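Local structure of uncharacterized protein VP1736 (Vibrio parahaemolyticus, 3LXQ) at residues T247-S252 / V275-Y280; E262-D265 / R271-A274. The protein is of uncharacterized function but carries a sulfatase-family domain of the alkaline phosphatase clan, built round a largely parallel beta sheet flanked by helices. All coordinates share one frame; numbering follows the deposited sequence.

Contact 1: T247-S252 / V275-Y280; sequences TSSNHS and VKYSDY
In the sulfatase-family domain, the loop that leaves the C-terminal end of strand 241-246 packs against helix 271-289, which returns the chain toward the next parallel strand, 298-304. Three side-chain pairs meet here, and no direct hydrogen bond crosses between the segments. Nearest the strand, Thr247 CG2 lies 4.2 Å from Ser278 OG, while the hydroxyl of the threonine, which also bonds Glu94 N, turns to a water at 2.8 Å from OG1. The same water reaches Ser278 OG at 3.3 Å, a weak bond, and so bridges loop and helix. Serine suits this helix position, since its short hydroxyl can meet, if only weakly, a water lying between helix and loop.

Further along, Ser249 points at the ring of Tyr277. With its OG anti to its own carbonyl carbon (chi1 -73°), the hydroxyl comes obliquely to one side of the ring and lies 3.6 Å from Tyr277 CE2. Tyr277 reaches from its helix to the start of helix 220-234: its side chain touches Asp220, and its OH bonds Ser219 OG and Glu221 N.

Asn250, the centre of an inverse gamma turn, runs alongside Val275, both side chains pointing the same way. Its CG is anti to the backbone N (chi1 -172°), which carries the amide out beside the valine; Asn250 ND2 touches Val275 CG2 at 3.5 Å and gives a hydrogen bond to Glu94 O. Within the loop, a hydrogen bond from His251 ND1 to Ser248 O closes the bend around Ser249 and Asn250.

Each direct touch therefore sets a carbon against a polar atom, without a hydrogen bond between them; those polar atoms bond instead to a water or to other parts of the chain.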
# COMPACT_ATOMS: atom_id res chain seq x y z
N THR A 247 8.27 -7.35 -4.91
CA THR A 247 8.66 -7.91 -6.21
C THR A 247 9.51 -6.93 -7.02
O THR A 247 9.48 -5.72 -6.77
CB THR A 247 7.43 -8.38 -7.07
OG1 THR A 247 6.61 -7.27 -7.46
CG2 THR A 247 6.60 -9.42 -6.31
N SER A 248 10.26 -7.48 -7.99
CA SER A 248 11.23 -6.76 -8.84
C SER A 248 11.21 -7.14 -10.31
O SER A 248 11.69 -6.38 -11.16
CB SER A 248 12.65 -7.02 -8.34
OG SER A 248 12.92 -6.28 -7.17
N SER A 249 10.68 -8.32 -10.64
CA SER A 249 10.73 -8.78 -12.05
C SER A 249 10.08 -7.82 -13.03
O SER A 249 10.60 -7.60 -14.12
CB SER A 249 10.13 -10.18 -12.24
OG SER A 249 10.99 -11.16 -11.72
N ASN A 250 8.93 -7.27 -12.64
CA ASN A 250 8.19 -6.35 -13.48
C ASN A 250 8.81 -4.95 -13.57
O ASN A 250 8.27 -3.98 -13.02
CB ASN A 250 6.72 -6.30 -13.03
CG ASN A 250 5.85 -5.52 -13.97
OD1 ASN A 250 6.18 -5.35 -15.14
ND2 ASN A 250 4.73 -5.02 -13.46
N HIS A 251 9.96 -4.87 -14.24
CA HIS A 251 10.67 -3.63 -14.57
C HIS A 251 11.29 -3.83 -15.94
O HIS A 251 11.78 -4.92 -16.24
CB HIS A 251 11.86 -3.40 -13.65
CG HIS A 251 11.55 -2.77 -12.34
ND1 HIS A 251 11.44 -3.49 -11.17
CD2 HIS A 251 11.38 -1.47 -12.00
CE1 HIS A 251 11.19 -2.67 -10.17
NE2 HIS A 251 11.14 -1.44 -10.64
N SER A 252 11.29 -2.77 -16.75
CA SER A 252 12.01 -2.77 -18.02
C SER A 252 13.47 -3.08 -17.72
O SER A 252 14.03 -2.53 -16.75
CB SER A 252 11.89 -1.41 -18.71
OG SER A 252 12.68 -1.36 -19.89
N VAL A 275 4.30 -9.33 -15.88
CA VAL A 275 3.17 -9.42 -14.95
C VAL A 275 2.69 -10.88 -14.85
O VAL A 275 2.57 -11.42 -13.75
CB VAL A 275 2.00 -8.47 -15.35
CG1 VAL A 275 0.72 -8.79 -14.55
CG2 VAL A 275 2.39 -7.00 -15.16
N LYS A 276 2.45 -11.51 -16.00
CA LYS A 276 2.01 -12.90 -16.01
C LYS A 276 3.04 -13.83 -15.37
O LYS A 276 2.66 -14.75 -14.65
CB LYS A 276 1.64 -13.37 -17.42
CG LYS A 276 0.91 -14.72 -17.44
CD LYS A 276 0.26 -15.01 -18.78
CE LYS A 276 -0.69 -16.19 -18.66
NZ LYS A 276 -1.10 -16.74 -19.98
N TYR A 277 4.33 -13.58 -15.61
CA TYR A 277 5.38 -14.29 -14.88
C TYR A 277 5.25 -14.08 -13.37
O TYR A 277 5.25 -15.05 -12.61
CB TYR A 277 6.82 -13.92 -15.33
CG TYR A 277 7.82 -14.50 -14.36
CD1 TYR A 277 8.15 -15.85 -14.39
CD2 TYR A 277 8.37 -13.71 -13.35
CE1 TYR A 277 9.02 -16.40 -13.47
CE2 TYR A 277 9.26 -14.25 -12.42
CZ TYR A 277 9.57 -15.60 -12.49
OH TYR A 277 10.45 -16.14 -11.58
N SER A 278 5.14 -12.82 -12.94
CA SER A 278 4.98 -12.49 -11.52
C SER A 278 3.77 -13.18 -10.88
O SER A 278 3.84 -13.62 -9.74
CB SER A 278 4.90 -10.99 -11.30
OG SER A 278 4.85 -10.69 -9.92
N ASP A 279 2.67 -13.26 -11.63
CA ASP A 279 1.50 -14.04 -11.22
C ASP A 279 1.82 -15.52 -11.00
O ASP A 279 1.43 -16.10 -9.97
CB ASP A 279 0.37 -13.94 -12.24
CG ASP A 279 -0.86 -14.73 -11.81
OD1 ASP A 279 -1.58 -14.25 -10.91
OD2 ASP A 279 -1.10 -15.83 -12.35
N TYR A 280 2.49 -16.13 -11.98
CA TYR A 280 2.92 -17.52 -11.84
C TYR A 280 3.80 -17.65 -10.61
O TYR A 280 3.69 -18.62 -9.87
CB TYR A 280 3.68 -18.00 -13.10
CG TYR A 280 4.73 -19.05 -12.79
CD1 TYR A 280 4.41 -20.41 -12.83
CD2 TYR A 280 6.03 -18.68 -12.44
CE1 TYR A 280 5.38 -21.38 -12.53
CE2 TYR A 280 6.99 -19.63 -12.15
CZ TYR A 280 6.67 -20.97 -12.19
OH TYR A 280 7.64 -21.90 -11.90
O HOH W 1 5.17 -7.39 -9.84

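Contact 2: E262-D265 / R271-A274; sequences EQYD and RNNA
Gln263 meets the beginning of helix 271-289 through its CB, which lies 3.5 Å from Asn273 OD1; its side chain, extended beyond CG, also touches Tyr256 and His268. Next comes Tyr264, whose backbone N donates to Asn273 OD1 at 2.6 Å, in the plane of the side-chain carbonyl although the N-H is bent (134°). The tyrosine ring crosses Asn272 with the ring and amide planes nearly perpendicular, and Tyr264 CD2 is 3.8 Å from Asn272 OD1.

Asp265 supplies a second donor to the same oxygen: its N lies 3.1 Å from Asn273 OD1, along a straighter N-H (168°) but tilted from the carbonyl plane. Asn273 ND2 returns a weak bond to Asp265 O at 3.5 Å. Asn273 CG lies anti to its own carbonyl carbon, beside the backbone N (chi1 -69°), which brings the amide to the loop backbone. Asparagine fits because one short amide can accept from two successive backbone N-H groups and still offer its own N-H. Two acceptors, Asp265 OD1 and Asn272 OD1, stand 3.5 Å apart without bonding; the carboxylate oxygen has a weak bond with Thr270 OG1 instead.

Thr270 OG1 also bonds Asn273 N in the first turn of the helix. The whole contact lies near the surface, at the N-terminal end of helix 271-289, in the long loop that follows strand 241-246, with Leu107 of another loop against Tyr264.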
# COMPACT_ATOMS: atom_id res chain seq x y z
N GLU A 262 2.31 -19.68 -20.59
CA GLU A 262 1.91 -19.42 -21.96
C GLU A 262 1.94 -17.90 -22.03
O GLU A 262 1.12 -17.23 -21.42
CB GLU A 262 0.51 -19.98 -22.25
N GLN A 263 2.93 -17.36 -22.73
CA GLN A 263 3.13 -15.91 -22.81
C GLN A 263 1.92 -15.23 -23.45
O GLN A 263 1.28 -15.81 -24.32
CB GLN A 263 4.42 -15.59 -23.59
CG GLN A 263 5.63 -16.40 -23.10
CD GLN A 263 6.93 -16.09 -23.83
OE1 GLN A 263 6.94 -15.54 -24.95
NE2 GLN A 263 8.04 -16.46 -23.21
N TYR A 264 1.60 -14.02 -23.00
CA TYR A 264 0.47 -13.28 -23.55
C TYR A 264 0.85 -12.57 -24.85
O TYR A 264 0.04 -12.48 -25.78
CB TYR A 264 -0.09 -12.29 -22.52
CG TYR A 264 -1.26 -11.46 -23.01
CD1 TYR A 264 -2.58 -11.88 -22.83
CD2 TYR A 264 -1.05 -10.23 -23.63
CE1 TYR A 264 -3.65 -11.11 -23.28
CE2 TYR A 264 -2.11 -9.45 -24.09
CZ TYR A 264 -3.41 -9.89 -23.91
OH TYR A 264 -4.44 -9.10 -24.36
N ASP A 265 2.08 -12.04 -24.89
CA ASP A 265 2.61 -11.40 -26.10
C ASP A 265 3.57 -12.35 -26.82
O ASP A 265 4.11 -13.29 -26.21
CB ASP A 265 3.33 -10.08 -25.77
CG ASP A 265 2.38 -8.96 -25.33
OD1 ASP A 265 2.87 -7.96 -24.76
OD2 ASP A 265 1.16 -9.05 -25.54
N ARG A 271 6.00 -6.06 -20.71
CA ARG A 271 5.36 -5.79 -19.43
C ARG A 271 4.28 -6.83 -19.13
O ARG A 271 4.28 -7.43 -18.06
CB ARG A 271 4.79 -4.37 -19.36
CG ARG A 271 4.28 -4.03 -17.96
CD ARG A 271 4.00 -2.55 -17.76
NE ARG A 271 5.18 -1.75 -17.45
CZ ARG A 271 5.80 -1.71 -16.27
NH1 ARG A 271 5.41 -2.49 -15.27
NH2 ARG A 271 6.85 -0.93 -16.10
N ASN A 272 3.38 -7.05 -20.09
CA ASN A 272 2.30 -8.01 -19.91
C ASN A 272 2.82 -9.36 -19.44
O ASN A 272 2.32 -9.91 -18.45
CB ASN A 272 1.47 -8.19 -21.18
CG ASN A 272 0.68 -6.93 -21.57
OD1 ASN A 272 0.31 -6.76 -22.73
ND2 ASN A 272 0.42 -6.06 -20.60
N ASN A 273 3.84 -9.87 -20.13
CA ASN A 273 4.42 -11.17 -19.81
C ASN A 273 5.12 -11.20 -18.45
O ASN A 273 5.01 -12.19 -17.72
CB ASN A 273 5.38 -11.62 -20.92
CG ASN A 273 4.67 -11.97 -22.21
OD1 ASN A 273 3.54 -12.46 -22.21
ND2 ASN A 273 5.34 -11.74 -23.33
N ALA A 274 5.84 -10.12 -18.13
CA ALA A 274 6.47 -9.98 -16.80
C ALA A 274 5.43 -10.01 -15.67
O ALA A 274 5.66 -10.64 -14.63
CB ALA A 274 7.31 -8.73 -16.74

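Both contacts use helix 271-289: contact 2 its first turn and contact 1 the residues that follow directly. Their centres are 9 Å apart, on the same side of the chain's centre, contact 1 buried and contact 2 nearer the surface. Along the chain, contact 2 is nested inside the loop that contact 1 closes, so the connection from strand 241-246 is tied to the helix twice. The two also touch: Lys276 NZ reaches Glu262 O at 2.7 Å, a probable hydrogen bond, and Asn250 OD1 lies 3.0 Å from Arg271 NH1, close but not established as a bond. The helix is thus held against the strand's exit and its own preceding loop within the sulfatase-family region.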